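Local atomic coordinates of glutathione transferase gst1-6 (Anopheles dirus, PDB entry 1V2A), a protein that probably catalyses the conjugation of glutathione to electrophilic compounds, releasing a halide from organic halides, and works as a homodimeric Delta-class glutathione transferase. Residues I67-V72 with T80-D85; L96-G101 with D133-F138; R142-A147 with R185-D190; V152-L157 with R178-R183. All blocks are in the same frame, centred on the assembly; numbering follows the deposited sequence.

In the fold
Contact 1 joins the last helix of the thioredoxin-like N-terminal domain to the linker that enters the helical C-terminal domain; contacts 2, 3 and 4 lie within that second domain. Contacts 3 and 4 have centres about 5 Å apart and are joined by a probable hydrogen bond, Ala145 N to Asp154 OD1, 2.6 Å. Contact 4 reaches contact 1 through Leu81 O and Val152 N, 2.8 Å apart, and its centre is about 11 Å from that of contact 2. The side chains of Leu69, Leu157 and Phe98, which make contacts 1, 4 and 2, lie about 11, 12 and 13 Å from the bound glutathione sulfonic acid; Ile100, on the same segment as Phe98, touches it.

Contact 1: I67-V72 with T80-D85; sequences IVLYLV and TLYPKD
One face of the Tyr82 ring is covered by Leu69, whose methyl CD2 sits 3.9 Å from the ring centroid and only 17° off the ring normal, a CH-pi contact. The methyl is displaced toward the rim, so that its closest ring atom is CE1, with CD2 of Leu69 and CE1 of Tyr82 3.7 Å apart. The other branch, CD1, lies near the phenol oxygen. Toward the root of the same tyrosine, Val72 CG1 meets Tyr82 CB at 4.0 Å and more loosely touches Leu81 CB. Leu69 and Val72 are three residues apart on helix 64-75 and offer neighbouring hydrocarbon surfaces to the linker, which has no regular secondary structure here. A chi1 of -165° turns the Tyr82 ring away from its own amide nitrogen and out toward Leu69, while CB stays by Val72. Val152 of helix 152-162 touches Leu69, Val72 and Tyr82, completing an apolar cluster between the two domains of the GST fold. Tyrosine suits this place because it is apolar along most of its length and polar at its end, where OH bonds to Asn93 OD1. The linker backbone is held separately, since Arg89 binds the carbonyls of Tyr82 and Pro83. Across 67-72 and 80-85 no hydrogen bond forms; the pairing depends on dispersion and shape, while the Tyr82 hydroxyl and these two carbonyls find their partners on helix 86-115.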
loop_
_atom_site.group_PDB
_atom_site.type_symbol
_atom_site.label_atom_id
_atom_site.label_comp_id
_atom_site.label_asym_id
_atom_site.label_seq_id
_atom_site.Cartn_x
_atom_site.Cartn_y
_atom_site.Cartn_z
ATOM N N ILE B 67 10.917 -0.771 -3.226
ATOM C CA ILE B 67 12.257 -1.324 -3.421
ATOM C C ILE B 67 12.158 -2.587 -4.270
ATOM O O ILE B 67 12.899 -2.754 -5.242
ATOM C CB ILE B 67 12.933 -1.677 -2.079
ATOM C CG1 ILE B 67 13.210 -0.392 -1.293
ATOM C CG2 ILE B 67 14.224 -2.465 -2.339
ATOM C CD1 ILE B 67 13.812 -0.607 0.066
ATOM N N VAL B 68 11.237 -3.470 -3.899
ATOM C CA VAL B 68 11.029 -4.708 -4.635
ATOM C C VAL B 68 10.790 -4.434 -6.114
ATOM O O VAL B 68 11.562 -4.866 -6.959
ATOM C CB VAL B 68 9.824 -5.507 -4.072
ATOM C CG1 VAL B 68 9.448 -6.627 -5.015
ATOM C CG2 VAL B 68 10.183 -6.093 -2.713
ATOM N N LEU B 69 9.719 -3.712 -6.421
ATOM C CA LEU B 69 9.380 -3.403 -7.808
ATOM C C LEU B 69 10.510 -2.703 -8.566
ATOM O O LEU B 69 10.643 -2.855 -9.777
ATOM C CB LEU B 69 8.116 -2.547 -7.862
ATOM C CG LEU B 69 6.865 -3.154 -7.228
ATOM C CD1 LEU B 69 5.693 -2.213 -7.480
ATOM C CD2 LEU B 69 6.581 -4.528 -7.820
ATOM N N TYR B 70 11.320 -1.938 -7.848
ATOM C CA TYR B 70 12.441 -1.239 -8.450
ATOM C C TYR B 70 13.538 -2.216 -8.899
ATOM O O TYR B 70 14.021 -2.139 -10.026
ATOM C CB TYR B 70 13.030 -0.241 -7.446
ATOM C CG TYR B 70 14.354 0.349 -7.876
ATOM C CD1 TYR B 70 14.409 1.431 -8.751
ATOM C CD2 TYR B 70 15.556 -0.179 -7.406
ATOM C CE1 TYR B 70 15.633 1.977 -9.144
ATOM C CE2 TYR B 70 16.785 0.356 -7.797
ATOM C CZ TYR B 70 16.816 1.432 -8.660
ATOM O OH TYR B 70 18.026 1.973 -9.026
ATOM N N LEU B 71 13.921 -3.126 -8.008
ATOM C CA LEU B 71 14.966 -4.107 -8.286
ATOM C C LEU B 71 14.606 -5.044 -9.431
ATOM O O LEU B 71 15.450 -5.363 -10.271
ATOM C CB LEU B 71 15.266 -4.945 -7.036
ATOM C CG LEU B 71 15.967 -4.250 -5.861
ATOM C CD1 LEU B 71 16.046 -5.212 -4.692
ATOM C CD2 LEU B 71 17.361 -3.801 -6.254
ATOM N N VAL B 72 13.356 -5.497 -9.450
ATOM C CA VAL B 72 12.901 -6.393 -10.495
ATOM C C VAL B 72 13.010 -5.689 -11.847
ATOM O O VAL B 72 13.633 -6.210 -12.774
ATOM C CB VAL B 72 11.430 -6.825 -10.270
ATOM C CG1 VAL B 72 10.978 -7.729 -11.403
ATOM C CG2 VAL B 72 11.293 -7.536 -8.943
ATOM N N THR B 80 8.761 -12.386 -15.295
ATOM C CA THR B 80 7.870 -13.386 -14.711
ATOM C C THR B 80 7.478 -13.036 -13.276
ATOM O O THR B 80 6.335 -13.247 -12.877
ATOM C CB THR B 80 8.523 -14.792 -14.717
ATOM O OG1 THR B 80 9.712 -14.769 -13.919
ATOM C CG2 THR B 80 8.888 -15.211 -16.138
ATOM N N LEU B 81 8.425 -12.510 -12.501
ATOM C CA LEU B 81 8.148 -12.124 -11.117
ATOM C C LEU B 81 7.213 -10.922 -11.079
ATOM O O LEU B 81 6.556 -10.664 -10.073
ATOM C CB LEU B 81 9.445 -11.782 -10.371
ATOM C CG LEU B 81 10.430 -12.922 -10.084
ATOM C CD1 LEU B 81 11.610 -12.395 -9.276
ATOM C CD2 LEU B 81 9.710 -14.033 -9.332
ATOM N N TYR B 82 7.173 -10.178 -12.180
ATOM C CA TYR B 82 6.304 -9.019 -12.284
ATOM C C TYR B 82 5.852 -8.847 -13.743
ATOM O O TYR B 82 6.298 -7.947 -14.454
ATOM C CB TYR B 82 7.026 -7.767 -11.783
ATOM C CG TYR B 82 6.100 -6.602 -11.520
ATOM C CD1 TYR B 82 5.038 -6.720 -10.619
ATOM C CD2 TYR B 82 6.273 -5.386 -12.180
ATOM C CE1 TYR B 82 4.168 -5.652 -10.386
ATOM C CE2 TYR B 82 5.414 -4.316 -11.951
ATOM C CZ TYR B 82 4.362 -4.453 -11.056
ATOM O OH TYR B 82 3.512 -3.383 -10.834
ATOM N N PRO B 83 4.947 -9.726 -14.202
ATOM C CA PRO B 83 4.398 -9.729 -15.560
ATOM C C PRO B 83 3.943 -8.371 -16.109
ATOM O O PRO B 83 3.317 -7.571 -15.412
ATOM C CB PRO B 83 3.249 -10.726 -15.454
ATOM C CG PRO B 83 3.767 -11.710 -14.464
ATOM C CD PRO B 83 4.370 -10.823 -13.404
ATOM N N LYS B 84 4.252 -8.141 -17.382
ATOM C CA LYS B 84 3.903 -6.904 -18.064
ATOM C C LYS B 84 2.448 -6.833 -18.517
ATOM O O LYS B 84 1.904 -5.739 -18.689
ATOM C CB LYS B 84 4.825 -6.709 -19.268
ATOM C CG LYS B 84 6.258 -6.423 -18.867
ATOM C CD LYS B 84 7.159 -6.293 -20.074
ATOM C CE LYS B 84 8.457 -5.629 -19.684
ATOM N NZ LYS B 84 8.194 -4.296 -19.075
ATOM N N ASP B 85 1.816 -7.987 -18.718
ATOM C CA ASP B 85 0.422 -8.000 -19.147
ATOM C C ASP B 85 -0.480 -7.393 -18.079
ATOM O O ASP B 85 -0.659 -7.964 -17.006
ATOM C CB ASP B 85 -0.044 -9.415 -19.455
ATOM C CG ASP B 85 -1.549 -9.529 -19.450
ATOM O OD1 ASP B 85 -2.209 -8.671 -20.070
ATOM O OD2 ASP B 85 -2.080 -10.469 -18.826
#

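Contact 2: L96-G101 with D133-F138; sequences LFFDIG and DLLEQF
In the helical bundle of the GST C-terminal domain, Phe98 of helix 86-115 and Phe138 of helix 122-141 form a T-shaped aromatic pair. The edge of Phe138 points at the face of Phe98: the ring centroids are 5.0 Å apart and the planes stand at 72°. A single atom does the touching, for Phe138 CE1 lies over the centre of the Phe98 ring, 3.7 Å above its plane. It is therefore almost equally far from every ring carbon, with Phe98 CD2 at 3.9 Å. Such a meeting lets the positively polarised C-H edge of one ring face the electron-rich face of the other. The two helices are neighbours in the sequence; segments 96-101 and 133-138 run nearly antiparallel (158°), their axes 12.1 Å apart at closest approach, a wide spacing that large side chains such as phenylalanine can bridge. Phe98 spans it with a chi1 of 162°, which swings the ring across the gap. Leu134 and Leu135 add aliphatic contacts near the end of the ring: Leu134 CB is 4.0 Å from Phe98 CE1, and Leu135 CD1 is 4.2 Å from Phe98 CE2. Branched aliphatic residues fit here because they fill in around a flat ring without demanding polar partners. Phe138 also makes a cation-pi contact with Arg95 of helix 86-115, while Phe97 leaves that helix on another side to stack with Phe97 of the second subunit.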
loop_
_atom_site.group_PDB
_atom_site.type_symbol
_atom_site.label_atom_id
_atom_site.label_comp_id
_atom_site.label_asym_id
_atom_site.label_seq_id
_atom_site.Cartn_x
_atom_site.Cartn_y
_atom_site.Cartn_z
ATOM N N LEU B 96 -0.590 -6.879 -3.664
ATOM C CA LEU B 96 0.430 -6.140 -2.934
ATOM C C LEU B 96 -0.232 -5.098 -2.027
ATOM O O LEU B 96 0.213 -4.877 -0.907
ATOM C CB LEU B 96 1.408 -5.441 -3.895
ATOM C CG LEU B 96 2.408 -6.280 -4.703
ATOM C CD1 LEU B 96 3.158 -5.380 -5.681
ATOM C CD2 LEU B 96 3.392 -6.976 -3.778
ATOM N N PHE B 97 -1.286 -4.450 -2.514
ATOM C CA PHE B 97 -1.979 -3.457 -1.707
ATOM C C PHE B 97 -2.825 -4.139 -0.651
ATOM O O PHE B 97 -3.192 -3.542 0.362
ATOM C CB PHE B 97 -2.811 -2.516 -2.587
ATOM C CG PHE B 97 -1.975 -1.477 -3.290
ATOM C CD1 PHE B 97 -1.489 -1.703 -4.572
ATOM C CD2 PHE B 97 -1.616 -0.303 -2.637
ATOM C CE1 PHE B 97 -0.651 -0.773 -5.201
ATOM C CE2 PHE B 97 -0.778 0.631 -3.249
ATOM C CZ PHE B 97 -0.294 0.396 -4.537
ATOM N N PHE B 98 -3.101 -5.412 -0.894
ATOM C CA PHE B 98 -3.845 -6.244 0.038
ATOM C C PHE B 98 -2.903 -6.513 1.216
ATOM O O PHE B 98 -3.306 -6.511 2.379
ATOM C CB PHE B 98 -4.209 -7.570 -0.636
ATOM C CG PHE B 98 -4.592 -8.652 0.328
ATOM C CD1 PHE B 98 -5.824 -8.624 0.973
ATOM C CD2 PHE B 98 -3.711 -9.690 0.611
ATOM C CE1 PHE B 98 -6.169 -9.617 1.884
ATOM C CE2 PHE B 98 -4.046 -10.680 1.514
ATOM C CZ PHE B 98 -5.274 -10.647 2.153
ATOM N N ASP B 99 -1.634 -6.724 0.889
ATOM C CA ASP B 99 -0.609 -7.013 1.878
ATOM C C ASP B 99 -0.360 -5.861 2.827
ATOM O O ASP B 99 -0.524 -5.990 4.043
ATOM C CB ASP B 99 0.700 -7.372 1.173
ATOM C CG ASP B 99 1.735 -7.928 2.122
ATOM O OD1 ASP B 99 1.420 -8.894 2.839
ATOM O OD2 ASP B 99 2.865 -7.404 2.150
ATOM N N ILE B 100 0.036 -4.726 2.273
ATOM C CA ILE B 100 0.340 -3.579 3.097
ATOM C C ILE B 100 -0.864 -3.010 3.827
ATOM O O ILE B 100 -0.753 -2.642 5.001
ATOM C CB ILE B 100 1.012 -2.451 2.271
ATOM C CG1 ILE B 100 1.549 -1.385 3.222
ATOM C CG2 ILE B 100 0.021 -1.829 1.294
ATOM C CD1 ILE B 100 2.246 -0.225 2.539
ATOM N N GLY B 101 -2.011 -2.945 3.146
ATOM C CA GLY B 101 -3.199 -2.379 3.754
ATOM C C GLY B 101 -4.251 -3.302 4.346
ATOM O O GLY B 101 -5.207 -2.829 4.956
ATOM N N ASP B 133 -8.786 -15.531 5.463
ATOM C CA ASP B 133 -9.729 -16.269 4.629
ATOM C C ASP B 133 -9.573 -15.808 3.189
ATOM O O ASP B 133 -9.659 -16.604 2.251
ATOM C CB ASP B 133 -11.172 -16.032 5.089
ATOM C CG ASP B 133 -11.447 -16.604 6.463
ATOM O OD1 ASP B 133 -11.035 -17.758 6.712
ATOM O OD2 ASP B 133 -12.082 -15.909 7.287
ATOM N N LEU B 134 -9.349 -14.511 3.017
ATOM C CA LEU B 134 -9.168 -13.955 1.686
ATOM C C LEU B 134 -7.910 -14.540 1.061
ATOM O O LEU B 134 -7.951 -15.069 -0.055
ATOM C CB LEU B 134 -9.064 -12.429 1.757
ATOM C CG LEU B 134 -10.409 -11.699 1.833
ATOM C CD1 LEU B 134 -10.196 -10.223 2.138
ATOM C CD2 LEU B 134 -11.141 -11.880 0.510
ATOM N N LEU B 135 -6.794 -14.445 1.785
ATOM C CA LEU B 135 -5.533 -14.986 1.290
ATOM C C LEU B 135 -5.764 -16.466 0.994
ATOM O O LEU B 135 -5.342 -16.978 -0.035
ATOM C CB LEU B 135 -4.418 -14.833 2.332
ATOM C CG LEU B 135 -3.043 -15.360 1.886
ATOM C CD1 LEU B 135 -2.527 -14.517 0.716
ATOM C CD2 LEU B 135 -2.052 -15.313 3.038
ATOM N N GLU B 136 -6.452 -17.142 1.903
ATOM C CA GLU B 136 -6.748 -18.554 1.726
ATOM C C GLU B 136 -7.417 -18.752 0.363
ATOM O O GLU B 136 -7.021 -19.634 -0.396
ATOM C CB GLU B 136 -7.656 -19.038 2.859
ATOM C CG GLU B 136 -8.058 -20.503 2.777
ATOM C CD GLU B 136 -6.899 -21.469 2.987
ATOM O OE1 GLU B 136 -5.806 -21.042 3.424
ATOM O OE2 GLU B 136 -7.094 -22.671 2.724
ATOM N N GLN B 137 -8.414 -17.922 0.047
ATOM C CA GLN B 137 -9.110 -18.014 -1.239
ATOM C C GLN B 137 -8.142 -17.753 -2.390
ATOM O O GLN B 137 -8.129 -18.485 -3.373
ATOM C CB GLN B 137 -10.267 -17.005 -1.320
ATOM C CG GLN B 137 -11.440 -17.297 -0.385
ATOM C CD GLN B 137 -12.530 -16.231 -0.446
ATOM O OE1 GLN B 137 -13.111 -15.982 -1.505
ATOM N NE2 GLN B 137 -12.813 -15.602 0.692
ATOM N N PHE B 138 -7.336 -16.705 -2.266
ATOM C CA PHE B 138 -6.366 -16.365 -3.300
ATOM C C PHE B 138 -5.513 -17.575 -3.685
ATOM O O PHE B 138 -5.368 -17.903 -4.863
ATOM C CB PHE B 138 -5.445 -15.237 -2.815
ATOM C CG PHE B 138 -6.156 -13.933 -2.549
ATOM C CD1 PHE B 138 -5.511 -12.907 -1.860
ATOM C CD2 PHE B 138 -7.450 -13.717 -3.007
ATOM C CE1 PHE B 138 -6.150 -11.689 -1.620
ATOM C CE2 PHE B 138 -8.098 -12.508 -2.773
ATOM C CZ PHE B 138 -7.442 -11.489 -2.081
#

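Contact 3: R142-A147 with R185-D190; sequences RAYAAA and RAEMPD
Tyr144 and Glu187 link two connecting loops of the GST C-terminal domain: segment 142-147 lies between helices 122-141 and 152-162, and segment 185-190 between helices 175-185 and 191-206. The first loop starts at Arg142, the first residue to leave helical geometry after helix 122-141. Ala143 follows, and its carbonyl accepts a bond from Arg183 NE, tying the loop to helix 175-185 just ahead of the second segment. Next comes Tyr144, which carries the contact. Rotation about its first side-chain bond (chi1 -59°) places the ring on the side of its own amide nitrogen, and it extends toward Glu187 with the hydroxyl leading. A tyrosine can do two jobs here, its ring packing on Leu150 and Asp154 while its OH reaches a carboxylate near the surface. Ala145 then gives its backbone N-H to Asp154 OD1, and the methyl of Ala146 packs against Val91, Val92 and Arg95 of helix 86-115. On the opposing side, Glu187 is the third residue of a type I turn from Arg185 to Met188, closed by a bond from Met188 N to Arg185 O of 3.0 Å, and its extended side chain comes at the tyrosine from the opposite direction. Tyr144 OH donates to Glu187 OE1, modelled at a very short 2.5 Å whose exact value is doubtful; OE1 lies in the plane of the phenol ring, with the carboxylate turned 63° from it.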
loop_
_atom_site.group_PDB
_atom_site.type_symbol
_atom_site.label_atom_id
_atom_site.label_comp_id
_atom_site.label_asym_id
_atom_site.label_seq_id
_atom_site.Cartn_x
_atom_site.Cartn_y
_atom_site.Cartn_z
ATOM N N ARG B 142 -5.587 -20.214 -7.421
ATOM C CA ARG B 142 -4.332 -20.458 -8.126
ATOM C C ARG B 142 -3.331 -21.006 -7.115
ATOM O O ARG B 142 -3.525 -20.874 -5.906
ATOM C CB ARG B 142 -3.758 -19.180 -8.755
ATOM C CG ARG B 142 -4.723 -18.369 -9.592
ATOM C CD ARG B 142 -3.965 -17.459 -10.553
ATOM N NE ARG B 142 -4.827 -16.439 -11.142
ATOM C CZ ARG B 142 -5.310 -15.388 -10.478
ATOM N NH1 ARG B 142 -5.021 -15.207 -9.190
ATOM N NH2 ARG B 142 -6.085 -14.509 -11.105
ATOM N N ALA B 143 -2.264 -21.621 -7.617
ATOM C CA ALA B 143 -1.229 -22.187 -6.760
ATOM C C ALA B 143 -0.399 -21.092 -6.108
ATOM O O ALA B 143 0.215 -21.316 -5.064
ATOM C CB ALA B 143 -0.328 -23.109 -7.573
ATOM N N TYR B 144 -0.380 -19.912 -6.727
ATOM C CA TYR B 144 0.381 -18.775 -6.196
ATOM C C TYR B 144 -0.479 -17.549 -5.860
ATOM O O TYR B 144 -1.632 -17.441 -6.290
ATOM C CB TYR B 144 1.494 -18.379 -7.169
ATOM C CG TYR B 144 2.470 -19.497 -7.455
ATOM C CD1 TYR B 144 2.209 -20.439 -8.451
ATOM C CD2 TYR B 144 3.648 -19.623 -6.719
ATOM C CE1 TYR B 144 3.103 -21.484 -8.714
ATOM C CE2 TYR B 144 4.543 -20.657 -6.963
ATOM C CZ TYR B 144 4.267 -21.587 -7.967
ATOM O OH TYR B 144 5.158 -22.611 -8.231
ATOM N N ALA B 145 0.106 -16.626 -5.097
ATOM C CA ALA B 145 -0.583 -15.422 -4.641
ATOM C C ALA B 145 -1.366 -14.623 -5.677
ATOM O O ALA B 145 -2.523 -14.264 -5.431
ATOM C CB ALA B 145 0.403 -14.501 -3.925
ATOM N N ALA B 146 -0.749 -14.338 -6.824
ATOM C CA ALA B 146 -1.409 -13.552 -7.860
ATOM C C ALA B 146 -1.353 -14.124 -9.277
ATOM O O ALA B 146 -1.743 -13.454 -10.232
ATOM C CB ALA B 146 -0.839 -12.138 -7.859
ATOM N N ALA B 147 -0.869 -15.347 -9.440
ATOM C CA ALA B 147 -0.806 -15.909 -10.780
ATOM C C ALA B 147 -0.571 -17.407 -10.755
ATOM O O ALA B 147 -0.637 -18.036 -9.698
ATOM C CB ALA B 147 0.300 -15.215 -11.584
ATOM N N ARG B 185 8.545 -21.162 -0.402
ATOM C CA ARG B 185 9.848 -21.314 0.236
ATOM C C ARG B 185 10.715 -22.327 -0.517
ATOM O O ARG B 185 11.937 -22.175 -0.597
ATOM C CB ARG B 185 9.644 -21.715 1.692
ATOM C CG ARG B 185 8.582 -20.844 2.341
ATOM C CD ARG B 185 8.683 -20.779 3.842
ATOM N NE ARG B 185 7.647 -21.543 4.510
ATOM C CZ ARG B 185 7.134 -21.212 5.686
ATOM N NH1 ARG B 185 7.566 -20.128 6.306
ATOM N NH2 ARG B 185 6.186 -21.962 6.231
ATOM N N ALA B 186 10.078 -23.347 -1.087
ATOM C CA ALA B 186 10.802 -24.356 -1.846
ATOM C C ALA B 186 11.370 -23.701 -3.095
ATOM O O ALA B 186 12.224 -24.270 -3.767
ATOM C CB ALA B 186 9.878 -25.502 -2.232
ATOM N N GLU B 187 10.900 -22.498 -3.404
ATOM C CA GLU B 187 11.384 -21.793 -4.582
ATOM C C GLU B 187 12.308 -20.628 -4.236
ATOM O O GLU B 187 12.850 -19.970 -5.125
ATOM C CB GLU B 187 10.203 -21.325 -5.438
ATOM C CG GLU B 187 9.273 -22.472 -5.834
ATOM C CD GLU B 187 8.293 -22.098 -6.927
ATOM O OE1 GLU B 187 7.363 -22.892 -7.185
ATOM O OE2 GLU B 187 8.457 -21.020 -7.537
ATOM N N MET B 188 12.489 -20.366 -2.944
ATOM C CA MET B 188 13.401 -19.301 -2.518
ATOM C C MET B 188 14.766 -19.976 -2.330
ATOM O O MET B 188 14.885 -20.955 -1.599
ATOM C CB MET B 188 12.946 -18.676 -1.191
ATOM C CG MET B 188 11.572 -18.034 -1.213
ATOM S SD MET B 188 11.473 -16.534 -2.217
ATOM C CE MET B 188 10.724 -17.165 -3.753
ATOM N N PRO B 189 15.809 -19.467 -3.002
ATOM C CA PRO B 189 17.164 -20.027 -2.910
ATOM C C PRO B 189 17.717 -20.106 -1.485
ATOM O O PRO B 189 17.882 -19.083 -0.820
ATOM C CB PRO B 189 17.981 -19.087 -3.795
ATOM C CG PRO B 189 16.974 -18.659 -4.835
ATOM C CD PRO B 189 15.764 -18.370 -3.983
ATOM N N ASP B 190 18.017 -21.322 -1.033
ATOM C CA ASP B 190 18.551 -21.556 0.311
ATOM C C ASP B 190 17.662 -20.933 1.381
ATOM O O ASP B 190 18.128 -20.129 2.188
ATOM C CB ASP B 190 19.961 -20.972 0.451
ATOM C CG ASP B 190 20.914 -21.482 -0.606
ATOM O OD1 ASP B 190 20.896 -22.698 -0.894
ATOM O OD2 ASP B 190 21.695 -20.662 -1.137
#

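Contact 4: V152-L157 with R178-R183; sequences VADICL and RAWLER
Asp154 and Leu157 both meet the indole of Trp180. The bond from Trp180 NE1 to Asp154 OD1 is 3.0 Å long and nearly straight at 173°, with the oxygen almost in the indole plane. OD1 uses its anti lone pair, and the carboxylate is turned 41° from the ring. At the six-membered ring, Leu157 CB comes within 3.6 Å of Trp180 CH2. Tryptophan offers what is wanted, one N-H within a broad apolar surface, and its chi1 of 167° directs that surface at helix 152-162. Asp154 belongs to the N-capping box that begins this helix in GSTs: Thr151 OG1 accepts from Ala153 N, and Asp154 OD2 accepts from Thr151 N. OD1 also takes Ala145 N, so three N-H groups grip this buried carboxylate and probably favour its charged form. By contrast, the side of helix 175-185 turned from the contact faces solvent: Glu182 is exposed, and Arg178, partly exposed, bonds through NH1 to the carbonyl of Glu172.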
loop_
_atom_site.group_PDB
_atom_site.type_symbol
_atom_site.label_atom_id
_atom_site.label_comp_id
_atom_site.label_asym_id
_atom_site.label_seq_id
_atom_site.Cartn_x
_atom_site.Cartn_y
_atom_site.Cartn_z
ATOM N N VAL B 152 6.319 -11.171 -7.315
ATOM C CA VAL B 152 6.723 -10.393 -6.156
ATOM C C VAL B 152 5.646 -10.421 -5.080
ATOM O O VAL B 152 5.897 -10.070 -3.924
ATOM C CB VAL B 152 6.992 -8.938 -6.544
ATOM C CG1 VAL B 152 8.210 -8.872 -7.444
ATOM C CG2 VAL B 152 5.795 -8.374 -7.264
ATOM N N ALA B 153 4.440 -10.830 -5.466
ATOM C CA ALA B 153 3.324 -10.903 -4.535
ATOM C C ALA B 153 3.586 -11.993 -3.518
ATOM O O ALA B 153 3.402 -11.803 -2.318
ATOM C CB ALA B 153 2.042 -11.200 -5.280
ATOM N N ASP B 154 4.022 -13.141 -4.016
ATOM C CA ASP B 154 4.307 -14.288 -3.179
ATOM C C ASP B 154 5.398 -13.978 -2.169
ATOM O O ASP B 154 5.274 -14.318 -0.996
ATOM C CB ASP B 154 4.724 -15.460 -4.057
ATOM C CG ASP B 154 3.608 -15.927 -4.958
ATOM O OD1 ASP B 154 2.669 -16.564 -4.442
ATOM O OD2 ASP B 154 3.664 -15.653 -6.177
ATOM N N ILE B 155 6.468 -13.332 -2.628
ATOM C CA ILE B 155 7.574 -12.989 -1.746
ATOM C C ILE B 155 7.170 -12.070 -0.591
ATOM O O ILE B 155 7.572 -12.307 0.552
ATOM C CB ILE B 155 8.726 -12.330 -2.526
ATOM C CG1 ILE B 155 9.341 -13.349 -3.497
ATOM C CG2 ILE B 155 9.770 -11.794 -1.556
ATOM C CD1 ILE B 155 10.514 -12.823 -4.295
ATOM N N CYS B 156 6.391 -11.029 -0.884
ATOM C CA CYS B 156 5.940 -10.087 0.152
ATOM C C CYS B 156 4.949 -10.724 1.127
ATOM O O CYS B 156 5.025 -10.497 2.336
ATOM C CB CYS B 156 5.273 -8.850 -0.471
ATOM S SG CYS B 156 6.330 -7.833 -1.537
ATOM N N LEU B 157 4.011 -11.504 0.602
ATOM C CA LEU B 157 3.010 -12.156 1.443
ATOM C C LEU B 157 3.626 -13.264 2.299
ATOM O O LEU B 157 3.091 -13.623 3.357
ATOM C CB LEU B 157 1.885 -12.723 0.569
ATOM C CG LEU B 157 0.965 -11.656 -0.041
ATOM C CD1 LEU B 157 0.044 -12.270 -1.077
ATOM C CD2 LEU B 157 0.174 -10.993 1.083
ATOM N N ARG B 178 -1.010 -22.972 4.177
ATOM C CA ARG B 178 0.076 -23.855 4.578
ATOM C C ARG B 178 0.723 -24.467 3.346
ATOM O O ARG B 178 1.949 -24.436 3.192
ATOM C CB ARG B 178 -0.425 -24.964 5.513
ATOM C CG ARG B 178 -0.915 -24.466 6.878
ATOM C CD ARG B 178 -0.982 -25.595 7.912
ATOM N NE ARG B 178 -1.959 -26.628 7.566
ATOM C CZ ARG B 178 -3.271 -26.488 7.708
ATOM N NH1 ARG B 178 -3.764 -25.362 8.198
ATOM N NH2 ARG B 178 -4.094 -27.461 7.337
ATOM N N ALA B 179 -0.098 -25.013 2.456
ATOM C CA ALA B 179 0.435 -25.615 1.240
ATOM C C ALA B 179 1.257 -24.571 0.486
ATOM O O ALA B 179 2.427 -24.788 0.181
ATOM C CB ALA B 179 -0.705 -26.122 0.365
ATOM N N TRP B 180 0.618 -23.438 0.204
ATOM C CA TRP B 180 1.226 -22.316 -0.502
ATOM C C TRP B 180 2.568 -21.921 0.108
ATOM O O TRP B 180 3.498 -21.565 -0.616
ATOM C CB TRP B 180 0.266 -21.117 -0.478
ATOM C CG TRP B 180 0.882 -19.819 -0.897
ATOM C CD1 TRP B 180 1.245 -19.451 -2.156
ATOM C CD2 TRP B 180 1.218 -18.719 -0.043
ATOM N NE1 TRP B 180 1.786 -18.190 -2.144
ATOM C CE2 TRP B 180 1.781 -17.715 -0.859
ATOM C CE3 TRP B 180 1.095 -18.483 1.333
ATOM C CZ2 TRP B 180 2.224 -16.490 -0.345
ATOM C CZ3 TRP B 180 1.535 -17.264 1.844
ATOM C CH2 TRP B 180 2.092 -16.284 1.004
ATOM N N LEU B 181 2.667 -21.974 1.436
ATOM C CA LEU B 181 3.915 -21.626 2.118
ATOM C C LEU B 181 5.075 -22.510 1.656
ATOM O O LEU B 181 6.144 -22.019 1.289
ATOM C CB LEU B 181 3.776 -21.771 3.637
ATOM C CG LEU B 181 3.271 -20.633 4.538
ATOM C CD1 LEU B 181 3.402 -19.300 3.827
ATOM C CD2 LEU B 181 1.841 -20.890 4.955
ATOM N N GLU B 182 4.856 -23.820 1.685
ATOM C CA GLU B 182 5.882 -24.776 1.283
ATOM C C GLU B 182 6.315 -24.528 -0.164
ATOM O O GLU B 182 7.508 -24.550 -0.479
ATOM C CB GLU B 182 5.348 -26.202 1.436
ATOM C CG GLU B 182 4.417 -26.395 2.632
ATOM C CD GLU B 182 5.121 -26.311 3.980
ATOM O OE1 GLU B 182 5.934 -25.378 4.191
ATOM O OE2 GLU B 182 4.845 -27.181 4.839
ATOM N N ARG B 183 5.335 -24.290 -1.037
ATOM C CA ARG B 183 5.596 -24.037 -2.451
ATOM C C ARG B 183 6.554 -22.870 -2.658
ATOM O O ARG B 183 7.562 -22.992 -3.355
ATOM C CB ARG B 183 4.285 -23.729 -3.196
ATOM C CG ARG B 183 3.685 -24.898 -3.958
ATOM C CD ARG B 183 2.681 -24.437 -5.016
ATOM N NE ARG B 183 1.474 -23.873 -4.424
ATOM C CZ ARG B 183 0.558 -24.586 -3.781
ATOM N NH1 ARG B 183 0.707 -25.894 -3.651
ATOM N NH2 ARG B 183 -0.502 -23.989 -3.258
#